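Local coordinates for long form D7clu1 salivary protein (Culex quinquefasciatus, PDB 6V4C), which binds and sequesters adenine nucleotides, above all ATP and ADP, thereby inhibiting platelet aggregation and hemostasis in the host during mosquito blood feeding, at residues 178-183 and 238-243; 170-175 and 247-252. One frame throughout, in Å; residues are numbered along the deposited sequence.

Contact 1: 178-183 and 238-243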
ATOM      1  N   PRO A 178      26.414  -3.237   8.387  1.00 60.78           N
ATOM      2  CA  PRO A 178      25.537  -2.764   9.471  1.00 61.22           C
ATOM      3  C   PRO A 178      24.389  -1.870   9.025  1.00 56.99           C
ATOM      4  O   PRO A 178      23.387  -1.782   9.740  1.00 58.53           O
ATOM      5  CB  PRO A 178      26.501  -2.016  10.405  1.00 62.79           C
ATOM      6  CG  PRO A 178      27.652  -1.636   9.532  1.00 66.24           C
ATOM      7  CD  PRO A 178      27.801  -2.775   8.567  1.00 62.61           C
ATOM      8  N   LYS A 179      24.507  -1.200   7.872  0.54 49.86           N
ATOM      9  CA  LYS A 179      23.433  -0.335   7.398  0.54 48.74           C
ATOM     10  C   LYS A 179      22.210  -1.119   6.939  0.54 47.16           C
ATOM     11  O   LYS A 179      21.122  -0.541   6.848  0.54 45.29           O
ATOM     12  CB  LYS A 179      23.922   0.541   6.243  0.54 48.12           C
ATOM     13  CG  LYS A 179      25.007   1.539   6.599  0.54 49.58           C
ATOM     14  CD  LYS A 179      25.657   2.071   5.330  0.54 50.26           C
ATOM     15  CE  LYS A 179      26.424   3.356   5.579  0.54 51.30           C
ATOM     16  NZ  LYS A 179      27.029   3.872   4.319  0.54 50.83           N
ATOM     17  N   PHE A 180      22.363  -2.412   6.642  1.00 45.54           N
ATOM     18  CA  PHE A 180      21.242  -3.190   6.125  1.00 43.50           C
ATOM     19  C   PHE A 180      20.157  -3.421   7.168  1.00 42.94           C
ATOM     20  O   PHE A 180      19.014  -3.718   6.800  1.00 38.66           O
ATOM     21  CB  PHE A 180      21.719  -4.521   5.538  1.00 41.36           C
ATOM     22  CG  PHE A 180      20.665  -5.236   4.737  1.00 40.43           C
ATOM     23  CD1 PHE A 180      20.357  -4.825   3.450  1.00 37.98           C
ATOM     24  CD2 PHE A 180      19.975  -6.311   5.276  1.00 41.09           C
ATOM     25  CE1 PHE A 180      19.384  -5.477   2.709  1.00 37.92           C
ATOM     26  CE2 PHE A 180      18.998  -6.969   4.541  1.00 40.67           C
ATOM     27  CZ  PHE A 180      18.703  -6.550   3.256  1.00 37.60           C
ATOM     28  N   ILE A 181      20.477  -3.290   8.456  1.00 42.82           N
ATOM     29  CA  ILE A 181      19.441  -3.396   9.479  1.00 43.37           C
ATOM     30  C   ILE A 181      18.439  -2.255   9.339  1.00 40.20           C
ATOM     31  O   ILE A 181      17.222  -2.466   9.368  1.00 41.99           O
ATOM     32  CB  ILE A 181      20.069  -3.465  10.884  1.00 45.51           C
ATOM     33  CG1 ILE A 181      20.859  -4.768  11.040  1.00 45.07           C
ATOM     34  CG2 ILE A 181      18.998  -3.359  11.951  1.00 46.74           C
ATOM     35  CD1 ILE A 181      21.495  -4.946  12.401  1.00 49.68           C
ATOM     36  N   LYS A 182      18.937  -1.030   9.156  1.00 45.45           N
ATOM     37  CA  LYS A 182      18.043   0.105   8.945  1.00 45.37           C
ATOM     38  C   LYS A 182      17.332   0.004   7.602  1.00 41.53           C
ATOM     39  O   LYS A 182      16.145   0.336   7.496  1.00 39.83           O
ATOM     40  CB  LYS A 182      18.826   1.416   9.006  1.00 47.62           C
ATOM     41  CG  LYS A 182      19.461   1.744  10.343  1.00 50.38           C
ATOM     42  CD  LYS A 182      20.151   3.100  10.263  1.00 53.74           C
ATOM     43  CE  LYS A 182      21.116   3.329  11.413  1.00 59.57           C
ATOM     44  NZ  LYS A 182      21.891   4.587  11.208  1.00 57.43           N
ATOM     45  N   HIS A 183      18.046  -0.437   6.566  1.00 40.69           N
ATOM     46  CA  HIS A 183      17.471  -0.472   5.225  1.00 39.48           C
ATOM     47  C   HIS A 183      16.363  -1.513   5.127  1.00 39.72           C
ATOM     48  O   HIS A 183      15.282  -1.233   4.596  1.00 39.16           O
ATOM     49  CB  HIS A 183      18.569  -0.737   4.191  1.00 39.43           C
ATOM     50  CG  HIS A 183      18.088  -0.696   2.775  1.00 37.21           C
ATOM     51  ND1 HIS A 183      18.066  -1.810   1.963  1.00 40.27           N
ATOM     52  CD2 HIS A 183      17.608   0.323   2.023  1.00 36.31           C
ATOM     53  CE1 HIS A 183      17.596  -1.480   0.775  1.00 36.84           C
ATOM     54  NE2 HIS A 183      17.309  -0.190   0.785  1.00 36.02           N
ATOM     55  N   ASP A 238      16.026  -9.802  10.504  1.00 43.78           N
ATOM     56  CA  ASP A 238      16.081 -11.228  10.808  1.00 45.10           C
ATOM     57  C   ASP A 238      14.951 -11.990  10.124  1.00 40.37           C
ATOM     58  O   ASP A 238      15.176 -13.068   9.563  1.00 43.63           O
ATOM     59  CB  ASP A 238      16.056 -11.445  12.323  1.00 48.02           C
ATOM     60  CG  ASP A 238      17.262 -10.835  13.021  1.00 52.40           C
ATOM     61  OD1 ASP A 238      18.327 -10.705  12.378  1.00 51.25           O
ATOM     62  OD2 ASP A 238      17.145 -10.484  14.214  1.00 55.69           O
ATOM     63  N   TYR A 239      13.731 -11.453  10.164  1.00 42.52           N
ATOM     64  CA  TYR A 239      12.629 -12.100   9.461  1.00 42.43           C
ATOM     65  C   TYR A 239      12.838 -12.052   7.952  1.00 40.23           C
ATOM     66  O   TYR A 239      12.548 -13.025   7.246  1.00 40.10           O
ATOM     67  CB  TYR A 239      11.302 -11.449   9.848  1.00 42.50           C
ATOM     68  CG  TYR A 239      10.768 -11.906  11.189  1.00 44.30           C
ATOM     69  CD1 TYR A 239      10.292 -13.200  11.363  1.00 45.88           C
ATOM     70  CD2 TYR A 239      10.731 -11.042  12.277  1.00 47.64           C
ATOM     71  CE1 TYR A 239       9.798 -13.625  12.585  1.00 49.33           C
ATOM     72  CE2 TYR A 239      10.236 -11.459  13.504  1.00 48.73           C
ATOM     73  CZ  TYR A 239       9.773 -12.751  13.651  1.00 51.71           C
ATOM     74  OH  TYR A 239       9.283 -13.170  14.866  1.00 55.93           O
ATOM     75  N   TYR A 240      13.331 -10.921   7.448  1.00 40.07           N
ATOM     76  CA  TYR A 240      13.691 -10.802   6.037  1.00 38.26           C
ATOM     77  C   TYR A 240      14.649 -11.912   5.630  1.00 37.33           C
ATOM     78  O   TYR A 240      14.442 -12.593   4.619  1.00 36.69           O
ATOM     79  CB  TYR A 240      14.319  -9.423   5.822  1.00 37.46           C
ATOM     80  CG  TYR A 240      14.729  -9.056   4.412  1.00 35.50           C
ATOM     81  CD1 TYR A 240      15.902  -9.549   3.859  1.00 35.80           C
ATOM     82  CD2 TYR A 240      13.980  -8.158   3.663  1.00 36.60           C
ATOM     83  CE1 TYR A 240      16.294  -9.197   2.588  1.00 34.21           C
ATOM     84  CE2 TYR A 240      14.368  -7.793   2.387  1.00 36.07           C
ATOM     85  CZ  TYR A 240      15.527  -8.318   1.856  1.00 36.74           C
ATOM     86  OH  TYR A 240      15.926  -7.963   0.588  1.00 34.84           O
ATOM     87  N   LYS A 241      15.700 -12.128   6.425  1.00 38.98           N
ATOM     88  CA  LYS A 241      16.655 -13.186   6.109  1.00 41.86           C
ATOM     89  C   LYS A 241      16.031 -14.570   6.246  1.00 40.17           C
ATOM     90  O   LYS A 241      16.378 -15.482   5.486  1.00 39.75           O
ATOM     91  CB  LYS A 241      17.900 -13.060   6.988  1.00 42.84           C
ATOM     92  CG  LYS A 241      19.068 -13.951   6.559  1.00 48.05           C
ATOM     93  CD  LYS A 241      19.300 -13.859   5.049  1.00 46.72           C
ATOM     94  CE  LYS A 241      20.699 -14.308   4.651  1.00 49.77           C
ATOM     95  NZ  LYS A 241      20.991 -15.718   5.029  1.00 48.06           N
ATOM     96  N   CYS A 242      15.109 -14.742   7.197  1.00 39.28           N
ATOM     97  CA  CYS A 242      14.429 -16.024   7.347  1.00 40.38           C
ATOM     98  C   CYS A 242      13.596 -16.356   6.111  1.00 38.68           C
ATOM     99  O   CYS A 242      13.604 -17.497   5.638  1.00 37.18           O
ATOM    100  CB  CYS A 242      13.577 -16.011   8.621  1.00 42.41           C
ATOM    101  SG  CYS A 242      14.545 -16.212  10.166  1.00 55.88           S
ATOM    102  N   ILE A 243      12.881 -15.367   5.569  1.00 37.85           N
ATOM    103  CA  ILE A 243      12.123 -15.574   4.335  1.00 38.46           C
ATOM    104  C   ILE A 243      13.067 -15.821   3.164  1.00 38.62           C
ATOM    105  O   ILE A 243      12.823 -16.694   2.321  1.00 38.84           O
ATOM    106  CB  ILE A 243      11.208 -14.364   4.077  1.00 38.26           C
ATOM    107  CG1 ILE A 243      10.267 -14.139   5.262  1.00 38.13           C
ATOM    108  CG2 ILE A 243      10.435 -14.545   2.776  1.00 36.64           C
ATOM    109  CD1 ILE A 243       9.714 -12.734   5.335  1.00 39.47           C
TER
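Phe180 and Tyr240 meet as a T-shaped pair: the phenylalanine drives the edge of its ring toward the face of the tyrosine, with the planes at 75° and the centroids 5.4 Å apart. The tip of the phenylalanine leads, its CZ lying 3.6 Å from Tyr240 CE1 and 3.9 Å from Tyr240 CZ. Beside it Phe180 CE2 is 4.0 Å from Tyr240 CE1, so the edge comes in off-centre, over the CD1-CE1-CZ side of the tyrosine ring. Both rings leave their helices in the same way, CG anti to the backbone N (chi1 -168° for Phe180, -178° for Tyr240), and each reaches toward the other helix, bridging backbones that do not touch. The pair joins helix 179-190 to helix 235-247 inside the second odorant-binding-protein-like domain of this D7 protein, an all-helical unit in which Cys242, on the same helix as Tyr240, is tied to Cys228 by a disulfide. Further rings extend the cluster: Phe174 meets Phe180, and Phe252 meets Tyr240 edge-to-face. Within 178-183, Phe180 CE1 lies in the plane of the His183 imidazole, at its edge. The tyrosine is buried but its polar end is satisfied, because OH hydrogen-bonds to the backbone O of Gly173, which helps to fix where the ring sits against Phe180.

Contact 2: 170-175 and 247-252. With ZN (zinc ion), chain L.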
ATOM      1  N   ARG A 170      21.514  -4.595  -4.276  1.00 40.88           N
ATOM      2  CA  ARG A 170      20.890  -4.660  -5.594  1.00 42.43           C
ATOM      3  C   ARG A 170      21.088  -6.029  -6.231  1.00 41.35           C
ATOM      4  O   ARG A 170      20.167  -6.577  -6.846  1.00 43.54           O
ATOM      5  CB  ARG A 170      21.479  -3.574  -6.496  1.00 40.88           C
ATOM      6  CG  ARG A 170      21.109  -2.147  -6.116  1.00 41.20           C
ATOM      7  CD  ARG A 170      19.629  -1.901  -6.322  1.00 38.15           C
ATOM      8  NE  ARG A 170      19.158  -2.488  -7.573  1.00 39.88           N
ATOM      9  CZ  ARG A 170      17.885  -2.769  -7.829  1.00 41.38           C
ATOM     10  NH1 ARG A 170      16.955  -2.516  -6.921  1.00 41.43           N
ATOM     11  NH2 ARG A 170      17.543  -3.317  -8.989  1.00 41.39           N
ATOM     12  N   LYS A 171      22.284  -6.600  -6.084  1.00 39.20           N
ATOM     13  CA  LYS A 171      22.651  -7.811  -6.809  1.00 40.35           C
ATOM     14  C   LYS A 171      22.069  -9.065  -6.165  1.00 40.93           C
ATOM     15  O   LYS A 171      21.578  -9.953  -6.869  1.00 41.13           O
ATOM     16  CB  LYS A 171      24.174  -7.904  -6.882  1.00 42.01           C
ATOM     17  CG  LYS A 171      24.729  -8.897  -7.889  1.00 41.51           C
ATOM     18  CD  LYS A 171      26.240  -8.733  -8.011  1.00 44.20           C
ATOM     19  CE  LYS A 171      26.813  -9.584  -9.131  1.00 43.99           C
ATOM     20  NZ  LYS A 171      28.199  -9.159  -9.478  1.00 49.60           N
ATOM     21  N   HIS A 172      22.111  -9.156  -4.837  1.00 36.67           N
ATOM     22  CA  HIS A 172      21.720 -10.371  -4.142  1.00 38.07           C
ATOM     23  C   HIS A 172      20.550 -10.191  -3.186  1.00 37.69           C
ATOM     24  O   HIS A 172      20.121 -11.177  -2.575  1.00 39.92           O
ATOM     25  CB  HIS A 172      22.922 -10.960  -3.391  1.00 38.58           C
ATOM     26  CG  HIS A 172      24.173 -11.023  -4.213  1.00 37.44           C
ATOM     27  ND1 HIS A 172      24.367 -11.959  -5.206  1.00 37.72           N
ATOM     28  CD2 HIS A 172      25.294 -10.265  -4.186  1.00 38.22           C
ATOM     29  CE1 HIS A 172      25.554 -11.775  -5.756  1.00 41.01           C
ATOM     30  NE2 HIS A 172      26.136 -10.751  -5.157  1.00 39.84           N
ATOM     31  N   GLY A 173      20.029  -8.976  -3.026  1.00 39.89           N
ATOM     32  CA  GLY A 173      18.905  -8.756  -2.137  1.00 40.53           C
ATOM     33  C   GLY A 173      19.212  -8.854  -0.662  1.00 42.59           C
ATOM     34  O   GLY A 173      18.280  -8.888   0.147  1.00 42.01           O
ATOM     35  N   PHE A 174      20.484  -8.899  -0.282  1.00 41.02           N
ATOM     36  CA  PHE A 174      20.853  -9.001   1.120  1.00 40.74           C
ATOM     37  C   PHE A 174      22.259  -8.448   1.284  1.00 44.48           C
ATOM     38  O   PHE A 174      23.051  -8.425   0.339  1.00 48.08           O
ATOM     39  CB  PHE A 174      20.781 -10.452   1.614  1.00 43.65           C
ATOM     40  CG  PHE A 174      20.996 -10.598   3.089  1.00 45.32           C
ATOM     41  CD1 PHE A 174      19.975 -10.310   3.981  1.00 47.12           C
ATOM     42  CD2 PHE A 174      22.218 -11.019   3.589  1.00 47.36           C
ATOM     43  CE1 PHE A 174      20.168 -10.440   5.343  1.00 48.00           C
ATOM     44  CE2 PHE A 174      22.416 -11.152   4.952  1.00 51.15           C
ATOM     45  CZ  PHE A 174      21.389 -10.864   5.829  1.00 48.47           C
ATOM     46  N   SER A 175      22.553  -7.993   2.497  1.00 44.19           N
ATOM     47  CA  SER A 175      23.878  -7.486   2.814  1.00 45.89           C
ATOM     48  C   SER A 175      24.162  -7.738   4.284  1.00 49.23           C
ATOM     49  O   SER A 175      23.267  -7.618   5.128  1.00 46.84           O
ATOM     50  CB  SER A 175      23.993  -5.988   2.519  1.00 47.07           C
ATOM     51  OG  SER A 175      25.206  -5.460   3.031  1.00 48.97           O
ATOM     52  N   LEU A 247      12.772 -19.341   1.005  1.00 39.23           N
ATOM     53  CA  LEU A 247      12.437 -19.358  -0.412  1.00 38.18           C
ATOM     54  C   LEU A 247      13.654 -19.563  -1.302  1.00 39.69           C
ATOM     55  O   LEU A 247      13.505 -20.053  -2.425  1.00 41.85           O
ATOM     56  CB  LEU A 247      11.737 -18.052  -0.804  1.00 36.46           C
ATOM     57  CG  LEU A 247      10.387 -17.753  -0.149  1.00 38.94           C
ATOM     58  CD1 LEU A 247       9.930 -16.346  -0.491  1.00 37.57           C
ATOM     59  CD2 LEU A 247       9.336 -18.769  -0.573  1.00 40.46           C
ATOM     60  N   GLY A 248      14.847 -19.213  -0.832  1.00 38.04           N
ATOM     61  CA  GLY A 248      16.020 -19.201  -1.684  1.00 38.61           C
ATOM     62  C   GLY A 248      16.169 -17.894  -2.435  1.00 38.45           C
ATOM     63  O   GLY A 248      15.176 -17.201  -2.669  1.00 35.57           O
ATOM     64  N   GLU A 249      17.400 -17.551  -2.824  1.00 37.46           N
ATOM     65  CA  GLU A 249      17.648 -16.243  -3.423  1.00 38.06           C
ATOM     66  C   GLU A 249      16.849 -16.048  -4.707  1.00 35.93           C
ATOM     67  O   GLU A 249      16.270 -14.981  -4.926  1.00 33.66           O
ATOM     68  CB  GLU A 249      19.141 -16.053  -3.695  1.00 36.72           C
ATOM     69  CG  GLU A 249      19.465 -14.766  -4.451  1.00 36.47           C
ATOM     70  CD  GLU A 249      20.924 -14.661  -4.824  1.00 38.35           C
ATOM     71  OE1 GLU A 249      21.481 -15.658  -5.327  1.00 38.14           O
ATOM     72  OE2 GLU A 249      21.516 -13.585  -4.603  1.00 35.42           O
ATOM     73  N   GLN A 250      16.810 -17.069  -5.566  1.00 41.27           N
ATOM     74  CA  GLN A 250      16.206 -16.904  -6.885  1.00 43.27           C
ATOM     75  C   GLN A 250      14.731 -16.528  -6.778  1.00 43.80           C
ATOM     76  O   GLN A 250      14.279 -15.547  -7.380  1.00 41.58           O
ATOM     77  CB  GLN A 250      16.392 -18.181  -7.704  1.00 48.28           C
ATOM     78  CG  GLN A 250      17.102 -17.964  -9.028  1.00 55.13           C
ATOM     79  CD  GLN A 250      18.470 -17.312  -8.873  1.00 59.87           C
ATOM     80  OE1 GLN A 250      18.843 -16.440  -9.659  1.00 55.66           O
ATOM     81  NE2 GLN A 250      19.226 -17.737  -7.864  1.00 56.56           N
ATOM     82  N   LEU A 251      13.964 -17.292  -5.998  1.00 37.43           N
ATOM     83  CA  LEU A 251      12.546 -16.983  -5.855  1.00 35.64           C
ATOM     84  C   LEU A 251      12.338 -15.690  -5.078  1.00 33.37           C
ATOM     85  O   LEU A 251      11.475 -14.877  -5.436  1.00 33.46           O
ATOM     86  CB  LEU A 251      11.820 -18.144  -5.179  1.00 35.67           C
ATOM     87  CG  LEU A 251      10.328 -17.938  -4.944  1.00 36.39           C
ATOM     88  CD1 LEU A 251       9.624 -17.617  -6.254  1.00 37.07           C
ATOM     89  CD2 LEU A 251       9.726 -19.174  -4.297  1.00 37.97           C
ATOM     90  N   PHE A 252      13.122 -15.485  -4.017  1.00 37.65           N
ATOM     91  CA  PHE A 252      12.980 -14.284  -3.198  1.00 36.39           C
ATOM     92  C   PHE A 252      13.171 -13.024  -4.034  1.00 36.87           C
ATOM     93  O   PHE A 252      12.375 -12.081  -3.948  1.00 34.99           O
ATOM     94  CB  PHE A 252      13.983 -14.328  -2.040  1.00 35.71           C
ATOM     95  CG  PHE A 252      13.814 -13.214  -1.041  1.00 35.33           C
ATOM     96  CD1 PHE A 252      12.983 -13.373   0.053  1.00 36.75           C
ATOM     97  CD2 PHE A 252      14.494 -12.015  -1.190  1.00 35.79           C
ATOM     98  CE1 PHE A 252      12.827 -12.355   0.981  1.00 38.35           C
ATOM     99  CE2 PHE A 252      14.343 -10.996  -0.268  1.00 34.73           C
ATOM    100  CZ  PHE A 252      13.508 -11.167   0.822  1.00 35.04           C
TER
HETATM  101 ZN    ZN L 311      23.256 -13.689  -5.615  0.69 42.43          ZN
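His172, the last residue of helix 164-172, makes the main contact with Glu249, through a shared zinc ion. With CG beside the backbone N (chi1 -47°), its imidazole presents ND1 to the zinc 2.1 Å away, while CG of the preceding Lys171 lies over one face of the ring, displaced toward the rim. Glu249, in the first turn of helix 249-263, reaches across with an extended chain and binds the same ion through OE2 at 2.0 Å; OE1 is a much longer second ligand, 2.7 Å from the zinc, so the carboxylate grips unevenly. Ring and carboxylate are nearly coplanar, 24° apart, and OE2 sits at the imidazole edge, 3.2 Å from His172 CB. Gly173, the first residue beyond the helix, has a positive phi of 72° and turns the chain past Phe252, whose CE2 is 4.5 Å from Gly173 O. The backbone O of His172 and OE2 of Glu249, both acceptors, lie 3.4 Å apart; Tyr244 OH bonds to the former and weakly to the latter, which probably eases their closeness. ND1 and OE2 lie close without a hydrogen bond because both bind the zinc: the metal joins two helix ends, and since these two residues give it few ligands, others, perhaps water or a crystal neighbour, probably complete its shell.

In the fold
The two contacts lie on the same side of the chain's centre, their centres about 12 Å apart. Along the chain 170-175 comes first, then 178-183, 238-243 and 247-252, so that contact 2 encloses contact 1. Helices 164-172 and 179-190 are consecutive, as are 235-247 and 249-263, so two successive helix pairs face each other, joined by a buried aromatic pair in contact 1 and by zinc at the more exposed contact 2. Between them, Phe180 CB packs 3.5 Å from Ser175 O, making one continuous patch of the second domain, away from the ADP pocket.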